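Local coordinates for tyrosine-protein phosphatase YwqE (Bacillus subtilis, PDB 3QY7), which removes phosphate from phosphotyrosine in the proteins YwqD, YwqF and Ssb, as a manganese-dependent phosphatase with a PHP-like TIM-barrel fold, at residues D3-I8 with G78-I83; K64-I67 with P72-V75; P137-E142 with K173-F178; L224-E229 with T236-P241. One frame throughout, in Å; residues are numbered along the deposited sequence.

Interaction 1 of 4, residues D3-I8 with G78-I83. With FE (Fe (III) ion), chain C; FE (Fe (III) ion), chain B.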
loop_
_atom_site.group_PDB
_atom_site.type_symbol
_atom_site.label_atom_id
_atom_site.label_comp_id
_atom_site.label_asym_id
_atom_site.label_seq_id
_atom_site.Cartn_x
_atom_site.Cartn_y
_atom_site.Cartn_z
ATOM N N ASP A 3 -2.741 1.000 8.519
ATOM C CA ASP A 3 -3.062 0.676 7.118
ATOM C C ASP A 3 -2.245 1.615 6.249
ATOM O O ASP A 3 -2.402 2.827 6.346
ATOM C CB ASP A 3 -4.565 0.883 6.897
ATOM C CG ASP A 3 -5.052 0.372 5.551
ATOM O OD1 ASP A 3 -4.457 -0.594 5.027
ATOM O OD2 ASP A 3 -6.040 0.944 5.031
ATOM N N ILE A 4 -1.357 1.057 5.421
ATOM C CA ILE A 4 -0.382 1.885 4.694
ATOM C C ILE A 4 -0.785 2.292 3.273
ATOM O O ILE A 4 -0.012 2.961 2.584
ATOM C CB ILE A 4 1.043 1.253 4.660
ATOM C CG1 ILE A 4 1.095 -0.023 3.801
ATOM C CG2 ILE A 4 1.526 0.993 6.074
ATOM C CD1 ILE A 4 2.501 -0.277 3.223
ATOM N N HIS A 5 -1.962 1.846 2.826
ATOM C CA HIS A 5 -2.440 2.115 1.458
ATOM C C HIS A 5 -3.963 2.203 1.516
ATOM O O HIS A 5 -4.625 1.220 1.826
ATOM C CB HIS A 5 -1.956 0.979 0.533
ATOM C CG HIS A 5 -2.337 1.124 -0.914
ATOM N ND1 HIS A 5 -1.711 0.388 -1.895
ATOM C CD2 HIS A 5 -3.227 1.923 -1.552
ATOM C CE1 HIS A 5 -2.228 0.698 -3.076
ATOM N NE2 HIS A 5 -3.139 1.634 -2.898
ATOM N N CYS A 6 -4.511 3.387 1.250
ATOM C CA CYS A 6 -5.946 3.608 1.451
ATOM C C CYS A 6 -6.392 4.875 0.739
ATOM O O CYS A 6 -5.714 5.906 0.786
ATOM C CB CYS A 6 -6.234 3.725 2.946
ATOM S SG CYS A 6 -7.983 3.597 3.346
ATOM N N HIS A 7 -7.533 4.797 0.066
ATOM C CA HIS A 7 -8.038 5.917 -0.700
ATOM C C HIS A 7 -9.224 6.525 0.019
ATOM O O HIS A 7 -10.345 6.613 -0.503
ATOM C CB HIS A 7 -8.331 5.448 -2.130
ATOM C CG HIS A 7 -7.120 4.908 -2.813
ATOM N ND1 HIS A 7 -6.330 5.684 -3.635
ATOM C CD2 HIS A 7 -6.516 3.700 -2.736
ATOM C CE1 HIS A 7 -5.320 4.950 -4.076
ATOM N NE2 HIS A 7 -5.398 3.750 -3.534
ATOM N N ILE A 8 -8.951 6.955 1.256
ATOM C CA ILE A 8 -9.956 7.521 2.150
ATOM C C ILE A 8 -10.161 9.036 1.964
ATOM O O ILE A 8 -11.218 9.553 2.317
ATOM C CB ILE A 8 -9.659 7.175 3.641
ATOM C CG1 ILE A 8 -10.892 7.421 4.522
ATOM C CG2 ILE A 8 -8.444 7.960 4.148
ATOM C CD1 ILE A 8 -10.744 6.818 5.916
ATOM N N GLY A 78 0.388 10.667 2.436
ATOM C CA GLY A 78 1.143 9.802 1.542
ATOM C C GLY A 78 0.547 9.924 0.146
ATOM O O GLY A 78 -0.325 10.750 -0.088
ATOM N N GLN A 79 1.029 9.086 -0.767
ATOM C CA GLN A 79 0.516 9.030 -2.140
ATOM C C GLN A 79 0.730 7.633 -2.686
ATOM O O GLN A 79 1.667 6.932 -2.299
ATOM C CB GLN A 79 1.296 10.001 -3.054
ATOM C CG GLN A 79 0.800 11.424 -3.043
ATOM C CD GLN A 79 1.647 12.319 -3.936
ATOM O OE1 GLN A 79 2.834 12.076 -4.135
ATOM N NE2 GLN A 79 1.027 13.368 -4.468
ATOM N N GLU A 80 -0.144 7.227 -3.606
ATOM C CA GLU A 80 0.144 6.072 -4.442
ATOM C C GLU A 80 0.667 6.645 -5.760
ATOM O O GLU A 80 -0.034 7.402 -6.442
ATOM C CB GLU A 80 -1.111 5.218 -4.683
ATOM C CG GLU A 80 -0.789 3.988 -5.592
ATOM C CD GLU A 80 -1.976 3.085 -5.856
ATOM O OE1 GLU A 80 -3.061 3.378 -5.367
ATOM O OE2 GLU A 80 -1.792 2.071 -6.544
ATOM N N ILE A 81 1.910 6.314 -6.078
ATOM C CA ILE A 81 2.597 6.936 -7.226
ATOM C C ILE A 81 2.764 5.932 -8.367
ATOM O O ILE A 81 3.586 5.032 -8.303
ATOM C CB ILE A 81 3.974 7.484 -6.792
ATOM C CG1 ILE A 81 3.809 8.426 -5.589
ATOM C CG2 ILE A 81 4.694 8.165 -7.989
ATOM C CD1 ILE A 81 5.117 8.790 -4.887
ATOM N N ARG A 82 1.965 6.099 -9.416
ATOM C CA ARG A 82 2.174 5.327 -10.630
ATOM C C ARG A 82 3.565 5.652 -11.151
ATOM O O ARG A 82 3.890 6.826 -11.367
ATOM C CB ARG A 82 1.118 5.683 -11.674
ATOM C CG ARG A 82 1.345 5.037 -13.046
ATOM C CD ARG A 82 1.025 3.535 -13.009
ATOM N NE ARG A 82 -0.374 3.278 -12.673
ATOM C CZ ARG A 82 -1.382 3.333 -13.541
ATOM N NH1 ARG A 82 -1.148 3.633 -14.822
ATOM N NH2 ARG A 82 -2.622 3.084 -13.132
ATOM N N ILE A 83 4.366 4.613 -11.364
ATOM C CA ILE A 83 5.768 4.772 -11.746
ATOM C C ILE A 83 5.901 5.659 -12.981
ATOM O O ILE A 83 5.076 5.604 -13.884
ATOM C CB ILE A 83 6.448 3.389 -11.956
ATOM C CG1 ILE A 83 7.979 3.503 -12.009
ATOM C CG2 ILE A 83 5.842 2.640 -13.159
ATOM C CD1 ILE A 83 8.699 2.157 -11.901
HETATM FE FE FE C . -4.509 2.056 -4.473
HETATM FE FE FE B . -3.170 0.749 -7.416
HETATM O O HOH W 1 -4.770 -0.415 -8.449
HETATM O O HOH W 2 -4.013 0.603 -5.548
#

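Interaction 2 of 4, residues K64-I67 with P72-V75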
loop_
_atom_site.group_PDB
_atom_site.type_symbol
_atom_site.label_atom_id
_atom_site.label_comp_id
_atom_site.label_asym_id
_atom_site.label_seq_id
_atom_site.Cartn_x
_atom_site.Cartn_y
_atom_site.Cartn_z
ATOM N N LYS A 64 -9.811 16.531 11.400
ATOM C CA LYS A 64 -10.718 17.412 12.138
ATOM C C LYS A 64 -12.160 16.890 12.117
ATOM O O LYS A 64 -12.842 16.926 13.136
ATOM C CB LYS A 64 -10.650 18.837 11.584
ATOM C CG LYS A 64 -9.366 19.569 11.940
ATOM C CD LYS A 64 -9.462 21.046 11.597
ATOM C CE LYS A 64 -8.084 21.695 11.503
ATOM N NZ LYS A 64 -7.540 21.525 10.120
ATOM N N ARG A 65 -12.570 16.343 10.990
ATOM C CA ARG A 65 -13.882 15.812 10.892
ATOM C C ARG A 65 -14.066 14.532 11.698
ATOM O O ARG A 65 -15.091 14.294 12.237
ATOM C CB ARG A 65 -14.202 15.588 9.437
ATOM C CG ARG A 65 -15.417 14.913 9.219
ATOM C CD ARG A 65 -16.377 15.703 8.556
ATOM N NE ARG A 65 -17.640 15.825 9.322
ATOM C CZ ARG A 65 -18.826 15.531 8.830
ATOM N NH1 ARG A 65 -18.975 15.151 7.586
ATOM N NH2 ARG A 65 -19.868 15.660 9.569
ATOM N N LEU A 66 -13.036 13.711 11.701
ATOM C CA LEU A 66 -13.084 12.492 12.490
ATOM C C LEU A 66 -13.222 12.834 13.969
ATOM O O LEU A 66 -13.944 12.164 14.685
ATOM C CB LEU A 66 -11.844 11.617 12.240
ATOM C CG LEU A 66 -11.758 11.068 10.815
ATOM C CD1 LEU A 66 -10.374 10.465 10.567
ATOM C CD2 LEU A 66 -12.899 10.071 10.506
ATOM N N ILE A 67 -12.543 13.892 14.421
ATOM C CA ILE A 67 -12.647 14.327 15.811
ATOM C C ILE A 67 -14.074 14.818 16.068
ATOM O O ILE A 67 -14.706 14.414 17.032
ATOM C CB ILE A 67 -11.593 15.416 16.145
ATOM C CG1 ILE A 67 -10.192 14.795 16.192
ATOM C CG2 ILE A 67 -11.887 16.057 17.479
ATOM C CD1 ILE A 67 -9.064 15.819 16.107
ATOM N N PRO A 72 -12.146 7.279 16.453
ATOM C CA PRO A 72 -10.739 7.177 16.870
ATOM C C PRO A 72 -9.854 6.660 15.731
ATOM O O PRO A 72 -9.386 5.530 15.759
ATOM C CB PRO A 72 -10.798 6.187 18.034
ATOM C CG PRO A 72 -12.001 5.337 17.736
ATOM C CD PRO A 72 -12.960 6.155 16.951
ATOM N N LEU A 73 -9.648 7.498 14.735
ATOM C CA LEU A 73 -8.771 7.180 13.634
ATOM C C LEU A 73 -7.913 8.368 13.242
ATOM O O LEU A 73 -8.420 9.418 13.124
ATOM C CB LEU A 73 -9.567 6.733 12.437
ATOM C CG LEU A 73 -8.658 6.211 11.326
ATOM C CD1 LEU A 73 -8.653 4.820 11.219
ATOM C CD2 LEU A 73 -8.781 6.888 10.033
ATOM N N HIS A 74 -6.629 8.149 13.010
ATOM C CA HIS A 74 -5.711 9.226 12.609
ATOM C C HIS A 74 -5.214 8.968 11.197
ATOM O O HIS A 74 -4.717 7.876 10.899
ATOM C CB HIS A 74 -4.553 9.279 13.617
ATOM C CG HIS A 74 -3.537 10.365 13.388
ATOM N ND1 HIS A 74 -3.840 11.613 12.885
ATOM C CD2 HIS A 74 -2.219 10.403 13.699
ATOM C CE1 HIS A 74 -2.745 12.351 12.850
ATOM N NE2 HIS A 74 -1.751 11.643 13.348
ATOM N N VAL A 75 -5.397 9.965 10.331
ATOM C CA VAL A 75 -4.982 9.906 8.934
ATOM C C VAL A 75 -3.674 10.693 8.754
ATOM O O VAL A 75 -3.573 11.869 9.139
ATOM C CB VAL A 75 -6.084 10.463 7.999
ATOM C CG1 VAL A 75 -5.668 10.296 6.547
ATOM C CG2 VAL A 75 -7.391 9.717 8.249
#

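Interaction 3 of 4, residues P137-E142 with K173-F178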
loop_
_atom_site.group_PDB
_atom_site.type_symbol
_atom_site.label_atom_id
_atom_site.label_comp_id
_atom_site.label_asym_id
_atom_site.label_seq_id
_atom_site.Cartn_x
_atom_site.Cartn_y
_atom_site.Cartn_z
ATOM N N PRO A 137 1.543 -6.159 -5.979
ATOM C CA PRO A 137 2.194 -6.875 -7.078
ATOM C C PRO A 137 1.345 -8.047 -7.576
ATOM O O PRO A 137 1.464 -8.424 -8.757
ATOM C CB PRO A 137 3.509 -7.365 -6.453
ATOM C CG PRO A 137 3.216 -7.428 -4.971
ATOM C CD PRO A 137 2.340 -6.223 -4.740
ATOM N N GLU A 138 0.497 -8.602 -6.702
ATOM C CA GLU A 138 -0.399 -9.721 -7.078
ATOM C C GLU A 138 -1.423 -9.347 -8.157
ATOM O O GLU A 138 -1.957 -10.222 -8.854
ATOM C CB GLU A 138 -1.091 -10.314 -5.829
ATOM C CG GLU A 138 -2.354 -9.556 -5.309
ATOM C CD GLU A 138 -2.069 -8.284 -4.504
ATOM O OE1 GLU A 138 -3.025 -7.782 -3.894
ATOM O OE2 GLU A 138 -0.926 -7.786 -4.461
ATOM N N ARG A 139 -1.706 -8.054 -8.286
ATOM C CA ARG A 139 -2.666 -7.528 -9.250
ATOM C C ARG A 139 -2.016 -7.128 -10.575
ATOM O O ARG A 139 -2.687 -6.577 -11.452
ATOM C CB ARG A 139 -3.404 -6.320 -8.663
ATOM C CG ARG A 139 -4.565 -6.658 -7.746
ATOM C CD ARG A 139 -5.847 -6.700 -8.572
ATOM N NE ARG A 139 -7.034 -6.452 -7.763
ATOM C CZ ARG A 139 -8.266 -6.320 -8.247
ATOM N NH1 ARG A 139 -8.497 -6.398 -9.556
ATOM N NH2 ARG A 139 -9.270 -6.107 -7.410
ATOM N N ASN A 140 -0.716 -7.386 -10.707
ATOM C CA ASN A 140 0.010 -7.077 -11.936
ATOM C C ASN A 140 0.049 -8.295 -12.869
ATOM O O ASN A 140 0.516 -9.365 -12.478
ATOM C CB ASN A 140 1.434 -6.621 -11.610
ATOM C CG ASN A 140 2.194 -6.190 -12.837
ATOM O OD1 ASN A 140 2.783 -7.015 -13.527
ATOM N ND2 ASN A 140 2.196 -4.890 -13.106
ATOM N N ARG A 141 -0.428 -8.106 -14.098
ATOM C CA ARG A 141 -0.527 -9.203 -15.076
ATOM C C ARG A 141 0.819 -9.872 -15.364
ATOM O O ARG A 141 0.898 -11.103 -15.408
ATOM C CB ARG A 141 -1.164 -8.729 -16.389
ATOM C CG ARG A 141 -1.888 -9.848 -17.171
ATOM C CD ARG A 141 -1.739 -9.750 -18.696
ATOM N NE ARG A 141 -1.967 -8.408 -19.233
ATOM C CZ ARG A 141 -3.122 -7.967 -19.726
ATOM N NH1 ARG A 141 -4.193 -8.750 -19.757
ATOM N NH2 ARG A 141 -3.207 -6.725 -20.190
ATOM N N GLU A 142 1.869 -9.072 -15.567
ATOM C CA GLU A 142 3.203 -9.627 -15.834
ATOM C C GLU A 142 3.838 -10.365 -14.656
ATOM O O GLU A 142 4.483 -11.402 -14.838
ATOM C CB GLU A 142 4.164 -8.562 -16.374
ATOM C CG GLU A 142 5.426 -9.176 -16.962
ATOM C CD GLU A 142 6.319 -8.200 -17.706
ATOM O OE1 GLU A 142 6.051 -6.972 -17.722
ATOM O OE2 GLU A 142 7.318 -8.688 -18.288
ATOM N N LYS A 173 -11.095 -16.000 -6.720
ATOM C CA LYS A 173 -10.438 -17.156 -6.191
ATOM C C LYS A 173 -9.036 -17.223 -6.667
ATOM O O LYS A 173 -8.191 -17.802 -6.050
ATOM C CB LYS A 173 -11.146 -18.408 -6.711
ATOM C CG LYS A 173 -11.608 -19.352 -5.690
ATOM C CD LYS A 173 -12.206 -20.690 -6.274
ATOM C CE LYS A 173 -11.466 -21.288 -7.442
ATOM N NZ LYS A 173 -12.158 -22.500 -7.967
ATOM N N GLN A 174 -8.840 -16.649 -7.822
ATOM C CA GLN A 174 -7.558 -16.771 -8.446
ATOM C C GLN A 174 -6.554 -15.835 -7.793
ATOM O O GLN A 174 -5.492 -16.233 -7.493
ATOM C CB GLN A 174 -7.645 -16.516 -9.930
ATOM C CG GLN A 174 -8.360 -17.640 -10.632
ATOM C CD GLN A 174 -7.824 -18.978 -10.259
ATOM O OE1 GLN A 174 -8.458 -19.759 -9.571
ATOM N NE2 GLN A 174 -6.618 -19.243 -10.700
ATOM N N LEU A 175 -6.955 -14.590 -7.614
ATOM C CA LEU A 175 -6.124 -13.636 -6.943
ATOM C C LEU A 175 -5.678 -14.201 -5.561
ATOM O O LEU A 175 -4.521 -14.127 -5.221
ATOM C CB LEU A 175 -6.893 -12.317 -6.836
ATOM C CG LEU A 175 -6.272 -10.955 -7.054
ATOM C CD1 LEU A 175 -5.270 -10.972 -8.160
ATOM C CD2 LEU A 175 -7.242 -9.795 -7.227
ATOM N N LYS A 176 -6.588 -14.807 -4.789
ATOM C CA LYS A 176 -6.212 -15.362 -3.461
ATOM C C LYS A 176 -5.101 -16.419 -3.516
ATOM O O LYS A 176 -4.139 -16.398 -2.742
ATOM C CB LYS A 176 -7.425 -15.958 -2.723
ATOM C CG LYS A 176 -7.070 -16.577 -1.371
ATOM C CD LYS A 176 -8.304 -17.082 -0.629
ATOM C CE LYS A 176 -7.887 -17.858 0.594
ATOM N NZ LYS A 176 -9.052 -18.338 1.386
ATOM N N ALA A 177 -5.264 -17.381 -4.414
ATOM C CA ALA A 177 -4.293 -18.434 -4.601
ATOM C C ALA A 177 -2.895 -17.886 -4.931
ATOM O O ALA A 177 -1.898 -18.334 -4.361
ATOM C CB ALA A 177 -4.777 -19.369 -5.712
ATOM N N PHE A 178 -2.850 -16.904 -5.833
ATOM C CA PHE A 178 -1.580 -16.296 -6.232
ATOM C C PHE A 178 -0.922 -15.542 -5.069
ATOM O O PHE A 178 0.293 -15.614 -4.869
ATOM C CB PHE A 178 -1.765 -15.388 -7.443
ATOM C CG PHE A 178 -0.474 -14.815 -7.964
ATOM C CD1 PHE A 178 0.602 -15.646 -8.276
ATOM C CD2 PHE A 178 -0.337 -13.453 -8.149
ATOM C CE1 PHE A 178 1.798 -15.122 -8.754
ATOM C CE2 PHE A 178 0.865 -12.920 -8.639
ATOM C CZ PHE A 178 1.923 -13.752 -8.930
#

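Interaction 4 of 4, residues L224-E229 with T236-P241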
loop_
_atom_site.group_PDB
_atom_site.type_symbol
_atom_site.label_atom_id
_atom_site.label_comp_id
_atom_site.label_asym_id
_atom_site.label_seq_id
_atom_site.Cartn_x
_atom_site.Cartn_y
_atom_site.Cartn_z
ATOM N N LEU A 224 4.175 -9.171 9.421
ATOM C CA LEU A 224 3.671 -8.231 8.443
ATOM C C LEU A 224 3.005 -7.004 9.076
ATOM O O LEU A 224 3.104 -5.960 8.585
ATOM C CB LEU A 224 2.705 -8.882 7.462
ATOM C CG LEU A 224 3.260 -10.059 6.676
ATOM C CD1 LEU A 224 2.270 -10.769 5.777
ATOM C CD2 LEU A 224 4.339 -9.585 5.834
ATOM N N THR A 225 2.223 -7.231 10.109
ATOM C CA THR A 225 1.574 -6.158 10.800
ATOM C C THR A 225 2.577 -5.224 11.472
ATOM O O THR A 225 2.419 -4.059 11.433
ATOM C CB THR A 225 0.574 -6.720 11.856
ATOM O OG1 THR A 225 -0.366 -7.558 11.233
ATOM C CG2 THR A 225 -0.092 -5.631 12.627
ATOM N N GLU A 226 3.562 -5.770 12.177
ATOM C CA GLU A 226 4.563 -4.922 12.826
ATOM C C GLU A 226 5.394 -4.156 11.792
ATOM O O GLU A 226 5.936 -3.106 12.099
ATOM C CB GLU A 226 5.455 -5.704 13.804
ATOM C CG GLU A 226 6.502 -6.602 13.157
ATOM C CD GLU A 226 7.441 -7.246 14.180
ATOM O OE1 GLU A 226 7.857 -8.412 13.958
ATOM O OE2 GLU A 226 7.763 -6.589 15.201
ATOM N N ASN A 227 5.498 -4.675 10.570
ATOM C CA ASN A 227 6.224 -3.942 9.539
ATOM C C ASN A 227 5.596 -2.586 9.258
ATOM O O ASN A 227 6.306 -1.647 8.991
ATOM C CB ASN A 227 6.368 -4.730 8.236
ATOM C CG ASN A 227 7.602 -5.605 8.219
ATOM O OD1 ASN A 227 8.491 -5.466 9.061
ATOM N ND2 ASN A 227 7.665 -6.517 7.251
ATOM N N ALA A 228 4.269 -2.494 9.344
ATOM C CA ALA A 228 3.599 -1.191 9.205
ATOM C C ALA A 228 3.963 -0.234 10.349
ATOM O O ALA A 228 4.128 0.961 10.122
ATOM C CB ALA A 228 2.079 -1.355 9.079
ATOM N N GLU A 229 4.117 -0.773 11.563
ATOM C CA GLU A 229 4.556 0.023 12.720
ATOM C C GLU A 229 5.997 0.485 12.523
ATOM O O GLU A 229 6.344 1.641 12.816
ATOM C CB GLU A 229 4.435 -0.768 14.039
ATOM C CG GLU A 229 3.035 -1.183 14.450
ATOM C CD GLU A 229 2.240 -0.109 15.216
ATOM O OE1 GLU A 229 1.069 -0.390 15.542
ATOM O OE2 GLU A 229 2.756 0.996 15.482
ATOM N N THR A 236 13.679 0.269 9.897
ATOM C CA THR A 236 13.903 -0.712 8.853
ATOM C C THR A 236 12.960 -1.895 9.059
ATOM O O THR A 236 12.904 -2.446 10.152
ATOM C CB THR A 236 15.370 -1.162 8.864
ATOM O OG1 THR A 236 16.208 -0.017 8.653
ATOM C CG2 THR A 236 15.633 -2.203 7.762
ATOM N N ILE A 237 12.190 -2.255 8.022
ATOM C CA ILE A 237 11.268 -3.391 8.079
ATOM C C ILE A 237 12.005 -4.728 8.180
ATOM O O ILE A 237 13.197 -4.825 7.827
ATOM C CB ILE A 237 10.308 -3.432 6.863
ATOM C CG1 ILE A 237 11.086 -3.377 5.541
ATOM C CG2 ILE A 237 9.316 -2.265 6.925
ATOM C CD1 ILE A 237 10.335 -4.002 4.356
ATOM N N PHE A 238 11.287 -5.748 8.652
ATOM C CA PHE A 238 11.841 -7.089 8.773
ATOM C C PHE A 238 11.545 -7.889 7.522
ATOM O O PHE A 238 10.416 -7.898 7.010
ATOM C CB PHE A 238 11.300 -7.817 10.003
ATOM C CG PHE A 238 11.548 -7.095 11.301
ATOM C CD1 PHE A 238 10.618 -7.170 12.331
ATOM C CD2 PHE A 238 12.721 -6.350 11.497
ATOM C CE1 PHE A 238 10.843 -6.516 13.543
ATOM C CE2 PHE A 238 12.946 -5.686 12.701
ATOM C CZ PHE A 238 11.997 -5.774 13.723
ATOM N N ARG A 239 12.574 -8.568 7.037
ATOM C CA ARG A 239 12.468 -9.352 5.822
ATOM C C ARG A 239 12.941 -10.767 6.082
ATOM O O ARG A 239 13.819 -11.009 6.917
ATOM C CB ARG A 239 13.314 -8.721 4.702
ATOM C CG ARG A 239 12.961 -7.267 4.411
ATOM C CD ARG A 239 14.066 -6.532 3.658
ATOM N NE ARG A 239 13.902 -6.688 2.226
ATOM C CZ ARG A 239 13.473 -5.746 1.386
ATOM N NH1 ARG A 239 13.174 -4.516 1.785
ATOM N NH2 ARG A 239 13.357 -6.057 0.115
ATOM N N GLN A 240 12.343 -11.701 5.356
ATOM C CA GLN A 240 12.835 -13.071 5.306
ATOM C C GLN A 240 13.484 -13.277 3.921
ATOM O O GLN A 240 13.207 -12.507 2.978
ATOM C CB GLN A 240 11.696 -14.069 5.570
ATOM C CG GLN A 240 11.054 -13.974 6.969
ATOM C CD GLN A 240 11.989 -14.343 8.114
ATOM O OE1 GLN A 240 11.963 -13.709 9.175
ATOM N NE2 GLN A 240 12.812 -15.369 7.912
ATOM N N PRO A 241 14.366 -14.290 3.793
ATOM C CA PRO A 241 15.060 -14.439 2.520
ATOM C C PRO A 241 14.081 -14.690 1.375
ATOM O O PRO A 241 13.283 -15.636 1.446
ATOM C CB PRO A 241 15.979 -15.650 2.745
ATOM C CG PRO A 241 16.060 -15.831 4.220
ATOM C CD PRO A 241 14.732 -15.355 4.748
#

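Interaction 1 of 4, residues D3-I8 with G78-I83
H5, H7 and E80 meet through an iron ion rather than by direct bonding. H5 and H7 form the His-X-His metal motif of PHP-like phosphatases, in the loop after strand 2-3 of the TIM barrel. E80 sits at strand 80-82.

Metal bonds carry the contact. H5 NE2 and H7 NE2 each lie 2.1 Å from the chain C iron. E80 OE1 binds the same ion. E80 OE2 turns to the other iron, in chain B, at 2.1 Å. The carboxylate therefore bridges two irons that are 3.5 Å apart. Water 2 bridges them as well, 1.9 Å from the chain C iron, while water 1 binds the chain B iron. D194 completes the protein ligands of the chain C iron, while E108 and H136 join E80 on the other.

The three groups are turned against each other. The H5 ring plane stands 72° from the E80 carboxylate plane, and the H7 ring plane 53° from it. E80 OE1 lies at the edge of the H7 ring, in its plane, 3.0 Å from H7 NE2. This closeness comes from sharing a metal. E80 reaches the irons on a fully extended chain, with CG anti to the backbone N (chi1 180°).

Hydrogen bonds fix the far side of both rings. H5 ND1 is bonded to Q161 OE1, and H7 ND1 to D13 OD2.

Interaction 2 of 4, residues K64-I67 with P72-V75
The backbones of helix 52-68 and of the run into strand 74-76 come closest at L66 and L73, where L66 CA is 6.9 Å from L73 CA. The helix belongs to a beta-alpha-beta crossover of the TIM barrel. It links the parallel neighbours 36-38 and 74-76, and the contact lies where the chain turns from helix back into strand.

The contact is small and buried, and its side chains are all apolar. L66 carries it with one methyl, CD1. Its CG lies beside the backbone N (chi1 -66°), and CD1 extends onward, anti to CA. L66 CD1 rests 3.4 Å from L73 O, a van der Waals approach to a backbone carbonyl. It also meets one methyl each of L73, just before the strand, and V75, in it. L73 CD2 is 4.0 Å from L66 CD1, and V75 CG2 is 3.9 Å from it. The L66 and V75 side chains cross at about a right angle.

Other parts of the fold close the site. Helix 19-31 packs on both leucines, through A26 on L66 and A29 on L73. L62, one turn earlier in the helix, touches V75. A polar tie lies next to this packing, where N63 OD1 is hydrogen-bonded to V75 N.

The two methyls that receive L66 also touch each other. L73 CD2 lies 3.6 Å from V75 CG2.

Interaction 3 of 4, residues P137-E142 with K173-F178
E138, which packs against L175 and F178, has its carboxylate OE1 gripped by two hydroxyls, through hydrogen bonds with S166 OG and T163 OG1. The E138 chain puts CG between the backbone N and the carbonyl carbon (chi1 82°), then bends at chi2. The carboxylate turns to these partners, while E138 CB and the backbone meet helix 173-184.

E138 O is the meeting point for that helix. L175 CD1 lies 3.5 Å from E138 O. F178 CD2 lies 3.7 Å from E138 O, which sits at the ring edge, near its plane. The same edge of F178 runs past the E138 backbone, with F178 CE2 3.8 Å from E138 CA.

R139 crosses L175 at about a right angle. L175 CD2 sits over one face of the guanidinium, toward its rim, 3.4 Å from R139 NE, and the same arginine makes a cation-pi contact with F171.

P137-R139 form a 3-10 turn after strand 131-135 of the TIM barrel, just past the metal ligand H136. Further on, N140 is the N-cap of helix 141-145, with OD1 hydrogen-bonded to I143 N.

The contact itself is van der Waals packing. Aliphatic and aromatic C-H groups face a carbonyl oxygen and a guanidinium face, so any electrostatic term is probably weak. The hydrogen bonds of E138 OE1 and N140 OD1 go to residues outside the contact and probably hold the turn in place.

Interaction 4 of 4, residues L224-E229 with T236-P241
N227 and F238 are joined by a pair of hydrogen bonds between a side-chain amide and the backbone. The amide of N227, on helix 219-232, reads both polar groups of one residue in the extended tail that follows. F238 N donates to N227 OD1 at 2.8 Å, nearly straight at 166°, though tilted out of the carbonyl plane. N227 ND2 donates to F238 O at 3.1 Å. That bond lies in the carbonyl plane, on a lone pair, and close to the plane of the amide. N227 ND2 also donates to H189 O, so three hydrogen bonds hold the amide. I237 N is hydrogen-bonded to Y104 OH.

I237 packs beside the pair by van der Waals contact. I237 CB lies 3.5 Å from N227 OD1, and I237 CG2 lies 3.7 Å from N227 O. N227 and I237 both touch F190 of barrel strand 190-192.

E226 meets the F238 ring at its edge. The extended glutamate chain starts with CG between the backbone N and the carbonyl carbon (chi1 74°). E226 OE1 is 3.4 Å from F238 CD1, in the ring plane, while the carboxylate plane stands at 83° to the ring.

The contact folds the C-terminal tail back on the last helix of the TIM barrel. Here the tail is gripped through its backbone, by the two F238 bonds to N227. The carboxylate at the electropositive rim of F238 probably adds a weaker attraction.

The four contacts are spread around one TIM barrel. Interaction 1 lies near its centre, at the metal site. Interaction 2 falls between the two segments of interaction 1 along the chain, and strand 74-76 is followed directly by strand 80-82. These two contacts lie about 18 Å apart between centres. Interactions 3 and 4 come later, in that order. Interactions 2 and 3 lie on opposite sides of the chain's centre, their own centres about 33 Å apart. Interaction 4 touches interaction 1, where A228 CB packs 3.9 Å from I4 CG2. Helix 219-232 thus reaches the loop that bears the metal-binding histidines, while interaction 3 starts beside another metal ligand, H136.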